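Local coordinates for protein 3-oxosteroid 1-dehydrogenase (Sterolibacterium denitrificans, PDB 7P18) that probably catalyses the FAD-dependent 1,2-dehydrogenation of 3-oxosteroids to 3-oxo-Delta(1)-steroids, and is captured here with androsta-1,4-diene-3,17-dione bound beside its flavin, at residues A103-Q108 against A214-A219; P134-A139 against S163-E168; C346-G351 against A383-D388. All coordinates share one frame; numbering follows the deposited sequence.

Along the chain, the 103-108 segment, where helix 84-104 runs out, comes first; it waits about a hundred residues for 214-219 on helix 208-222, and contact 1 closes that long loop. Within the loop, 134-139 of strand 131-138 meets 163-168, so contact 2 is nested in contact 1. The two touch: the ring of Phe137 packs on Ala214, Gly215 and His218, and Gln108 O lies 2.8 Å from Met135 N, a probable hydrogen bond. Contact 3 follows in series, pairing strands 347-349 and 383-387, which helix 363-377 separates along the chain. Its centre is about 42 Å from that of contact 1, across the chain's centre.

Contact 1 (A103-Q108 against A214-A219); sequences ANMTLQ and AGLRHA
A buried, mainly apolar loop-on-helix contact joins Met105, Thr106 and Leu107, where the chain leaves helix 84-104, to helix 208-222 within the FAD-binding fold. The thioether of Met105 makes its closest approach at SD, 3.7 Å from Ala219 CB, and the same sulfur lies 3.9 Å from Leu216 CD2. The methionine chain is extended beyond CG (chi2 -172°, chi3 -176°), which carries SD and CE to the helix although the CA-CB bond does not aim there. Leu107 approaches beside it: its CB sits 4.0 Å from Gly215 CA, where a beta carbon on the glycine would collide with it, and its CD2 lies against Leu216 CG. Were Met105 an alanine, Ala219 and the Leu216 CD2 methyl would probably lose their sulfur and methyl partners, opening a gap between loop and helix. Helix 17-28 closes on the same cluster through Leu21 and Ala24 at Met105 and Ala17 and Met20 at Leu216. At the more open end, Thr106 OG1 stands obliquely to the His218 ring, 4.0 Å from NE2. The polar link is a water, which accepts from Leu107 N at 3.0 Å and donates to Gly215 O at 2.7 Å. The chemistry thus implies a join held by apolar fit, with one water bridging a loop amide and a helix carbonyl.

Contact 2 (P134-A139 against S163-E168); sequences PMLFDA and SMTATE
Leu136 and Thr165 bring the two backbones nearest, their CA atoms 6.8 Å apart, at the break in strand 131-138, beside the start of helix 166-174; the helix opens with a capping box formed by Thr165 and Glu168. Ser163, Met164 and Thr165, ahead of the helix, run past Leu136, and the CA-CB bond of that leucine points toward them. Its CD2 methyl rests on backbone, 4.0 Å from Met164 C, and also nears Ser163 CB. The Leu136 and Thr165 side chains cross at about a right angle, with CD2 4.1 Å from Thr165 CG2. That CG2 also touches Pro134 O at 3.7 Å. With chi1 at 63°, Thr165 puts OG1 between its backbone N and carbonyl carbon, facing the helix, and leaves CG2 for the strand. Arg189 of helix 179-191 packs on Leu136 from outside the two segments, while Ala166, the first helical residue, touches the bound androstadienedione, so the capped helix start forms part of the steroid pocket. The box closes in both directions: Thr165 OG1 accepts from Glu168 N at 2.9 Å, and Thr165 N donates to Glu168 OE1 at 3.1 Å, reaching it from above the carboxylate plane, 46° out of it.

Contact 3 (C346-G351 against A383-D388); sequences CIVVNG and AWLIFD
Strands 347-349 and 383-387 pair as an antiparallel beta ribbon, their short axes 4.7 Å apart with directions 150° from each other; on its other side 383-387 pairs with strand 486-502, so the ribbon belongs to a larger antiparallel sheet. Four backbone hydrogen bonds join the two strands, two at each hydrogen-bonded pair. Ile347 N donates to Ile386 O at 2.9 Å. In return, Ile386 N donates to Ile347 O at 2.8 Å. Val349 and Trp384 are joined by a second such pair of bonds. Between them, Val348 and Leu385 form the non-hydrogen-bonded pair, and Val348 CA makes a CA-H...O contact with Trp384 O at 3.2 Å. Packing is tight on the face of Val348 and Leu385: Leu385 CG lies anti to the backbone N (chi1 177°), and its CD1 reaches Val348 CG2 at 3.6 Å and, farther along, Cys346 CB at 3.9 Å. Phe356 and Met397 add to this face from neighbouring loops. The other face, of Ile347, Val349, Trp384 and Ile386, is more loosely knit across the pair, with Ile347 CG1 4.0 Å from Ile386 CB. Helix 434-450 packs on its isoleucines through Ser440, Asn444 and Leu437, whereas Trp384, partly exposed, marks the solvent side. Its indole meets the ring of Trp418 edge-to-face, and its side chain crosses that of Val349 at about a right angle. Val349 O sits at the indole edge, near the ring plane, and accepts from Trp384 N at 3.0 Å.

Contact 1 (A103-Q108 against A214-A219)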
loop_
_atom_site.group_PDB
_atom_site.type_symbol
_atom_site.label_atom_id
_atom_site.label_comp_id
_atom_site.label_asym_id
_atom_site.label_seq_id
_atom_site.Cartn_x
_atom_site.Cartn_y
_atom_site.Cartn_z
ATOM N N ALA A 103 -13.610 -6.699 18.231
ATOM C CA ALA A 103 -14.115 -7.128 19.561
ATOM C C ALA A 103 -13.103 -6.725 20.648
ATOM O O ALA A 103 -13.516 -6.587 21.782
ATOM C CB ALA A 103 -14.394 -8.613 19.581
ATOM N N ASN A 104 -11.817 -6.530 20.332
ATOM C CA ASN A 104 -10.783 -6.431 21.393
ATOM C C ASN A 104 -9.989 -5.114 21.325
ATOM O O ASN A 104 -9.006 -5.026 22.072
ATOM C CB ASN A 104 -9.883 -7.660 21.341
ATOM C CG ASN A 104 -10.673 -8.915 21.618
ATOM O OD1 ASN A 104 -10.958 -9.191 22.770
ATOM N ND2 ASN A 104 -11.057 -9.656 20.586
ATOM N N MET A 105 -10.412 -4.148 20.507
ATOM C CA MET A 105 -9.650 -2.891 20.282
ATOM C C MET A 105 -10.610 -1.736 20.077
ATOM O O MET A 105 -11.762 -1.971 19.636
ATOM C CB MET A 105 -8.725 -3.027 19.066
ATOM C CG MET A 105 -7.718 -4.184 19.198
ATOM S SD MET A 105 -6.498 -4.155 17.824
ATOM C CE MET A 105 -5.573 -5.639 18.153
ATOM N N THR A 106 -10.144 -0.507 20.349
ATOM C CA THR A 106 -10.884 0.731 20.035
ATOM C C THR A 106 -10.933 0.890 18.518
ATOM O O THR A 106 -11.967 1.339 17.972
ATOM C CB THR A 106 -10.306 1.946 20.789
ATOM O OG1 THR A 106 -10.430 1.637 22.170
ATOM C CG2 THR A 106 -11.064 3.223 20.541
ATOM N N LEU A 107 -9.853 0.518 17.845
ATOM C CA LEU A 107 -9.794 0.448 16.353
ATOM C C LEU A 107 -10.979 -0.398 15.844
ATOM O O LEU A 107 -11.199 -1.462 16.425
ATOM C CB LEU A 107 -8.455 -0.180 15.983
ATOM C CG LEU A 107 -8.200 -0.432 14.509
ATOM C CD1 LEU A 107 -8.206 0.881 13.737
ATOM C CD2 LEU A 107 -6.868 -1.164 14.364
ATOM N N GLN A 108 -11.686 0.080 14.830
ATOM C CA GLN A 108 -12.863 -0.575 14.209
ATOM C C GLN A 108 -12.683 -0.561 12.676
ATOM O O GLN A 108 -12.373 0.507 12.113
ATOM C CB GLN A 108 -14.167 0.102 14.660
ATOM C CG GLN A 108 -14.409 0.073 16.180
ATOM C CD GLN A 108 -14.711 -1.315 16.690
ATOM O OE1 GLN A 108 -15.625 -1.974 16.174
ATOM N NE2 GLN A 108 -13.898 -1.802 17.619
ATOM N N ALA A 214 -2.186 3.962 14.631
ATOM C CA ALA A 214 -2.551 4.554 15.948
ATOM C C ALA A 214 -3.340 3.538 16.772
ATOM O O ALA A 214 -3.009 3.308 17.967
ATOM C CB ALA A 214 -3.390 5.789 15.719
ATOM N N GLY A 215 -4.378 2.954 16.152
ATOM C CA GLY A 215 -5.248 1.970 16.848
ATOM C C GLY A 215 -4.469 0.761 17.326
ATOM O O GLY A 215 -4.700 0.319 18.449
ATOM N N LEU A 216 -3.539 0.230 16.516
ATOM C CA LEU A 216 -2.752 -0.965 16.921
ATOM C C LEU A 216 -1.760 -0.549 18.013
ATOM O O LEU A 216 -1.539 -1.331 18.975
ATOM C CB LEU A 216 -2.067 -1.580 15.702
ATOM C CG LEU A 216 -3.021 -2.249 14.701
ATOM C CD1 LEU A 216 -2.294 -2.567 13.395
ATOM C CD2 LEU A 216 -3.598 -3.528 15.304
ATOM N N ARG A 217 -1.208 0.662 17.923
ATOM C CA ARG A 217 -0.285 1.135 18.988
ATOM C C ARG A 217 -1.056 1.192 20.309
ATOM O O ARG A 217 -0.531 0.745 21.317
ATOM C CB ARG A 217 0.349 2.482 18.650
ATOM C CG ARG A 217 1.330 2.937 19.722
ATOM C CD ARG A 217 2.588 2.125 19.679
ATOM N NE ARG A 217 3.541 2.367 20.756
ATOM C CZ ARG A 217 3.510 1.802 21.963
ATOM N NH1 ARG A 217 2.531 0.984 22.315
ATOM N NH2 ARG A 217 4.448 2.101 22.842
ATOM N N HIS A 218 -2.264 1.719 20.277
ATOM C CA HIS A 218 -3.153 1.852 21.455
ATOM C C HIS A 218 -3.433 0.472 22.062
ATOM O O HIS A 218 -3.319 0.328 23.269
ATOM C CB HIS A 218 -4.429 2.581 21.071
ATOM C CG HIS A 218 -5.356 2.741 22.228
ATOM N ND1 HIS A 218 -5.126 3.672 23.244
ATOM C CD2 HIS A 218 -6.494 2.090 22.555
ATOM C CE1 HIS A 218 -6.095 3.577 24.145
ATOM N NE2 HIS A 218 -6.932 2.604 23.748
ATOM N N ALA A 219 -3.728 -0.534 21.237
ATOM C CA ALA A 219 -3.920 -1.932 21.671
ATOM C C ALA A 219 -2.690 -2.445 22.426
ATOM O O ALA A 219 -2.855 -3.108 23.462
ATOM C CB ALA A 219 -4.231 -2.829 20.484
HETATM O O HOH W 1 -7.272 0.275 19.286
#

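Contact 2 (P134-A139 against S163-E168)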
loop_
_atom_site.group_PDB
_atom_site.type_symbol
_atom_site.label_atom_id
_atom_site.label_comp_id
_atom_site.label_asym_id
_atom_site.label_seq_id
_atom_site.Cartn_x
_atom_site.Cartn_y
_atom_site.Cartn_z
ATOM N N PRO A 134 -10.540 1.404 8.293
ATOM C CA PRO A 134 -10.735 1.843 9.671
ATOM C C PRO A 134 -11.679 3.040 9.825
ATOM O O PRO A 134 -11.718 3.920 8.947
ATOM C CB PRO A 134 -9.359 2.320 10.135
ATOM C CG PRO A 134 -8.398 1.976 9.008
ATOM C CD PRO A 134 -9.216 1.768 7.766
ATOM N N MET A 135 -12.462 3.040 10.899
ATOM C CA MET A 135 -13.123 4.274 11.391
ATOM C C MET A 135 -12.026 5.257 11.847
ATOM O O MET A 135 -10.917 4.809 12.263
ATOM C CB MET A 135 -14.034 3.939 12.575
ATOM C CG MET A 135 -15.187 3.029 12.189
ATOM S SD MET A 135 -16.368 2.878 13.576
ATOM C CE MET A 135 -17.162 4.486 13.445
ATOM N N LEU A 136 -12.295 6.554 11.754
ATOM C CA LEU A 136 -11.384 7.585 12.337
ATOM C C LEU A 136 -11.060 7.196 13.781
ATOM O O LEU A 136 -11.952 6.732 14.527
ATOM C CB LEU A 136 -12.033 8.969 12.252
ATOM C CG LEU A 136 -12.320 9.531 10.864
ATOM C CD1 LEU A 136 -12.904 10.939 10.985
ATOM C CD2 LEU A 136 -11.079 9.582 9.991
ATOM N N PHE A 137 -9.793 7.305 14.150
ATOM C CA PHE A 137 -9.269 6.938 15.474
ATOM C C PHE A 137 -8.815 8.223 16.196
ATOM O O PHE A 137 -8.195 9.129 15.562
ATOM C CB PHE A 137 -8.124 5.932 15.328
ATOM C CG PHE A 137 -7.651 5.411 16.649
ATOM C CD1 PHE A 137 -8.273 4.338 17.236
ATOM C CD2 PHE A 137 -6.620 6.030 17.330
ATOM C CE1 PHE A 137 -7.868 3.882 18.476
ATOM C CE2 PHE A 137 -6.229 5.593 18.576
ATOM C CZ PHE A 137 -6.847 4.501 19.139
ATOM N N ASP A 138 -9.073 8.251 17.501
ATOM C CA ASP A 138 -8.770 9.374 18.429
ATOM C C ASP A 138 -7.344 9.245 18.955
ATOM O O ASP A 138 -7.143 8.478 19.899
ATOM C CB ASP A 138 -9.760 9.347 19.594
ATOM C CG ASP A 138 -9.645 10.536 20.533
ATOM O OD1 ASP A 138 -8.891 11.492 20.206
ATOM O OD2 ASP A 138 -10.345 10.491 21.545
ATOM N N ALA A 139 -6.388 9.952 18.337
ATOM C CA ALA A 139 -4.958 9.973 18.740
ATOM C C ALA A 139 -4.771 10.448 20.190
ATOM O O ALA A 139 -3.722 10.087 20.809
ATOM C CB ALA A 139 -4.192 10.851 17.787
ATOM N N SER A 163 -8.316 14.697 8.633
ATOM C CA SER A 163 -8.322 13.231 8.354
ATOM C C SER A 163 -9.686 12.865 7.757
ATOM O O SER A 163 -10.709 13.392 8.272
ATOM C CB SER A 163 -8.028 12.468 9.581
ATOM O OG SER A 163 -6.679 12.692 9.986
ATOM N N MET A 164 -9.704 12.017 6.716
ATOM C CA MET A 164 -10.955 11.387 6.204
ATOM C C MET A 164 -10.764 9.879 6.000
ATOM O O MET A 164 -9.619 9.432 5.788
ATOM C CB MET A 164 -11.347 11.999 4.864
ATOM C CG MET A 164 -11.553 13.527 4.943
ATOM S SD MET A 164 -11.857 14.232 3.314
ATOM C CE MET A 164 -10.539 13.497 2.318
ATOM N N THR A 165 -11.871 9.132 6.033
ATOM C CA THR A 165 -11.945 7.723 5.586
ATOM C C THR A 165 -11.963 7.747 4.073
ATOM O O THR A 165 -12.314 8.800 3.497
ATOM C CB THR A 165 -13.202 7.033 6.125
ATOM O OG1 THR A 165 -14.346 7.701 5.577
ATOM C CG2 THR A 165 -13.241 7.058 7.634
ATOM N N ALA A 166 -11.592 6.646 3.440
ATOM C CA ALA A 166 -11.696 6.466 1.973
ATOM C C ALA A 166 -13.164 6.601 1.569
ATOM O O ALA A 166 -13.441 7.192 0.514
ATOM C CB ALA A 166 -11.127 5.145 1.533
ATOM N N THR A 167 -14.074 6.092 2.397
ATOM C CA THR A 167 -15.533 6.202 2.135
ATOM C C THR A 167 -15.916 7.694 2.061
ATOM O O THR A 167 -16.454 8.097 1.016
ATOM C CB THR A 167 -16.340 5.466 3.209
ATOM O OG1 THR A 167 -15.867 4.108 3.229
ATOM C CG2 THR A 167 -17.829 5.532 2.933
ATOM N N GLU A 168 -15.629 8.453 3.123
ATOM C CA GLU A 168 -15.920 9.916 3.241
ATOM C C GLU A 168 -15.269 10.627 2.063
ATOM O O GLU A 168 -15.938 11.445 1.427
ATOM C CB GLU A 168 -15.358 10.534 4.520
ATOM C CG GLU A 168 -16.203 10.359 5.755
ATOM C CD GLU A 168 -15.420 10.734 6.980
ATOM O OE1 GLU A 168 -14.214 10.992 6.812
ATOM O OE2 GLU A 168 -15.997 10.727 8.103
#

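Contact 3 (C346-G351 against A383-D388)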
loop_
_atom_site.group_PDB
_atom_site.type_symbol
_atom_site.label_atom_id
_atom_site.label_comp_id
_atom_site.label_asym_id
_atom_site.label_seq_id
_atom_site.Cartn_x
_atom_site.Cartn_y
_atom_site.Cartn_z
ATOM N N CYS A 346 -7.139 12.232 -19.211
ATOM C CA CYS A 346 -5.663 12.051 -19.068
ATOM C C CYS A 346 -5.228 10.807 -19.826
ATOM O O CYS A 346 -5.987 9.814 -19.850
ATOM C CB CYS A 346 -5.242 12.009 -17.620
ATOM S SG CYS A 346 -5.782 10.535 -16.708
ATOM N N ILE A 347 -4.058 10.855 -20.462
ATOM C CA ILE A 347 -3.513 9.666 -21.174
ATOM C C ILE A 347 -2.080 9.438 -20.717
ATOM O O ILE A 347 -1.430 10.401 -20.302
ATOM C CB ILE A 347 -3.621 9.779 -22.705
ATOM C CG1 ILE A 347 -2.917 11.004 -23.288
ATOM C CG2 ILE A 347 -5.078 9.705 -23.139
ATOM C CD1 ILE A 347 -2.723 10.871 -24.792
ATOM N N VAL A 348 -1.635 8.188 -20.801
ATOM C CA VAL A 348 -0.221 7.827 -20.520
ATOM C C VAL A 348 0.421 7.415 -21.821
ATOM O O VAL A 348 -0.118 6.550 -22.504
ATOM C CB VAL A 348 -0.156 6.728 -19.440
ATOM C CG1 VAL A 348 1.244 6.145 -19.318
ATOM C CG2 VAL A 348 -0.650 7.322 -18.121
ATOM N N VAL A 349 1.600 7.979 -22.106
ATOM C CA VAL A 349 2.350 7.667 -23.343
ATOM C C VAL A 349 3.802 7.357 -22.998
ATOM O O VAL A 349 4.302 7.822 -21.952
ATOM C CB VAL A 349 2.266 8.819 -24.368
ATOM C CG1 VAL A 349 0.818 9.042 -24.785
ATOM C CG2 VAL A 349 2.920 10.092 -23.825
ATOM N N ASN A 350 4.419 6.588 -23.890
ATOM C CA ASN A 350 5.886 6.339 -23.939
ATOM C C ASN A 350 6.546 7.468 -24.737
ATOM O O ASN A 350 5.859 8.451 -25.083
ATOM C CB ASN A 350 6.205 4.943 -24.498
ATOM C CG ASN A 350 5.729 4.715 -25.915
ATOM O OD1 ASN A 350 5.481 5.663 -26.655
ATOM N ND2 ASN A 350 5.636 3.465 -26.334
ATOM N N GLY A 351 7.851 7.363 -24.985
ATOM C CA GLY A 351 8.632 8.414 -25.658
ATOM C C GLY A 351 8.259 8.553 -27.123
ATOM O O GLY A 351 8.553 9.613 -27.704
ATOM N N ALA A 383 7.354 7.013 -17.833
ATOM C CA ALA A 383 6.348 7.316 -18.866
ATOM C C ALA A 383 5.755 8.683 -18.538
ATOM O O ALA A 383 6.239 9.320 -17.606
ATOM C CB ALA A 383 5.297 6.218 -18.918
ATOM N N TRP A 384 4.828 9.155 -19.368
ATOM C CA TRP A 384 4.340 10.553 -19.347
ATOM C C TRP A 384 2.826 10.545 -19.242
ATOM O O TRP A 384 2.167 9.891 -20.081
ATOM C CB TRP A 384 4.837 11.335 -20.564
ATOM C CG TRP A 384 6.317 11.515 -20.492
ATOM C CD1 TRP A 384 7.247 10.710 -21.076
ATOM C CD2 TRP A 384 7.034 12.457 -19.683
ATOM N NE1 TRP A 384 8.501 11.118 -20.719
ATOM C CE2 TRP A 384 8.405 12.190 -19.879
ATOM C CE3 TRP A 384 6.669 13.527 -18.865
ATOM C CZ2 TRP A 384 9.393 12.937 -19.256
ATOM C CZ3 TRP A 384 7.644 14.253 -18.228
ATOM C CH2 TRP A 384 8.992 13.956 -18.421
ATOM N N LEU A 385 2.334 11.342 -18.305
ATOM C CA LEU A 385 0.870 11.554 -18.149
ATOM C C LEU A 385 0.531 12.928 -18.720
ATOM O O LEU A 385 1.194 13.880 -18.323
ATOM C CB LEU A 385 0.525 11.453 -16.673
ATOM C CG LEU A 385 -0.943 11.722 -16.367
ATOM C CD1 LEU A 385 -1.733 10.484 -16.692
ATOM C CD2 LEU A 385 -1.109 12.138 -14.930
ATOM N N ILE A 386 -0.425 12.975 -19.643
ATOM C CA ILE A 386 -0.820 14.194 -20.422
ATOM C C ILE A 386 -2.288 14.524 -20.133
ATOM O O ILE A 386 -3.130 13.603 -20.140
ATOM C CB ILE A 386 -0.605 13.952 -21.920
ATOM C CG1 ILE A 386 0.763 13.325 -22.222
ATOM C CG2 ILE A 386 -0.849 15.256 -22.681
ATOM C CD1 ILE A 386 1.940 14.248 -21.984
ATOM N N PHE A 387 -2.590 15.788 -19.836
ATOM C CA PHE A 387 -3.998 16.263 -19.718
ATOM C C PHE A 387 -4.062 17.760 -20.062
ATOM O O PHE A 387 -2.981 18.396 -20.250
ATOM C CB PHE A 387 -4.540 15.969 -18.322
ATOM C CG PHE A 387 -3.735 16.471 -17.159
ATOM C CD1 PHE A 387 -3.885 17.772 -16.689
ATOM C CD2 PHE A 387 -2.842 15.629 -16.510
ATOM C CE1 PHE A 387 -3.175 18.226 -15.590
ATOM C CE2 PHE A 387 -2.129 16.090 -15.418
ATOM C CZ PHE A 387 -2.281 17.386 -14.967
ATOM N N ASP A 388 -5.280 18.309 -20.168
ATOM C CA ASP A 388 -5.490 19.708 -20.633
ATOM C C ASP A 388 -5.904 20.597 -19.476
ATOM O O ASP A 388 -5.952 20.150 -18.310
ATOM C CB ASP A 388 -6.457 19.757 -21.820
ATOM C CG ASP A 388 -7.928 19.591 -21.484
ATOM O OD1 ASP A 388 -8.242 19.431 -20.304
ATOM O OD2 ASP A 388 -8.732 19.593 -22.443
#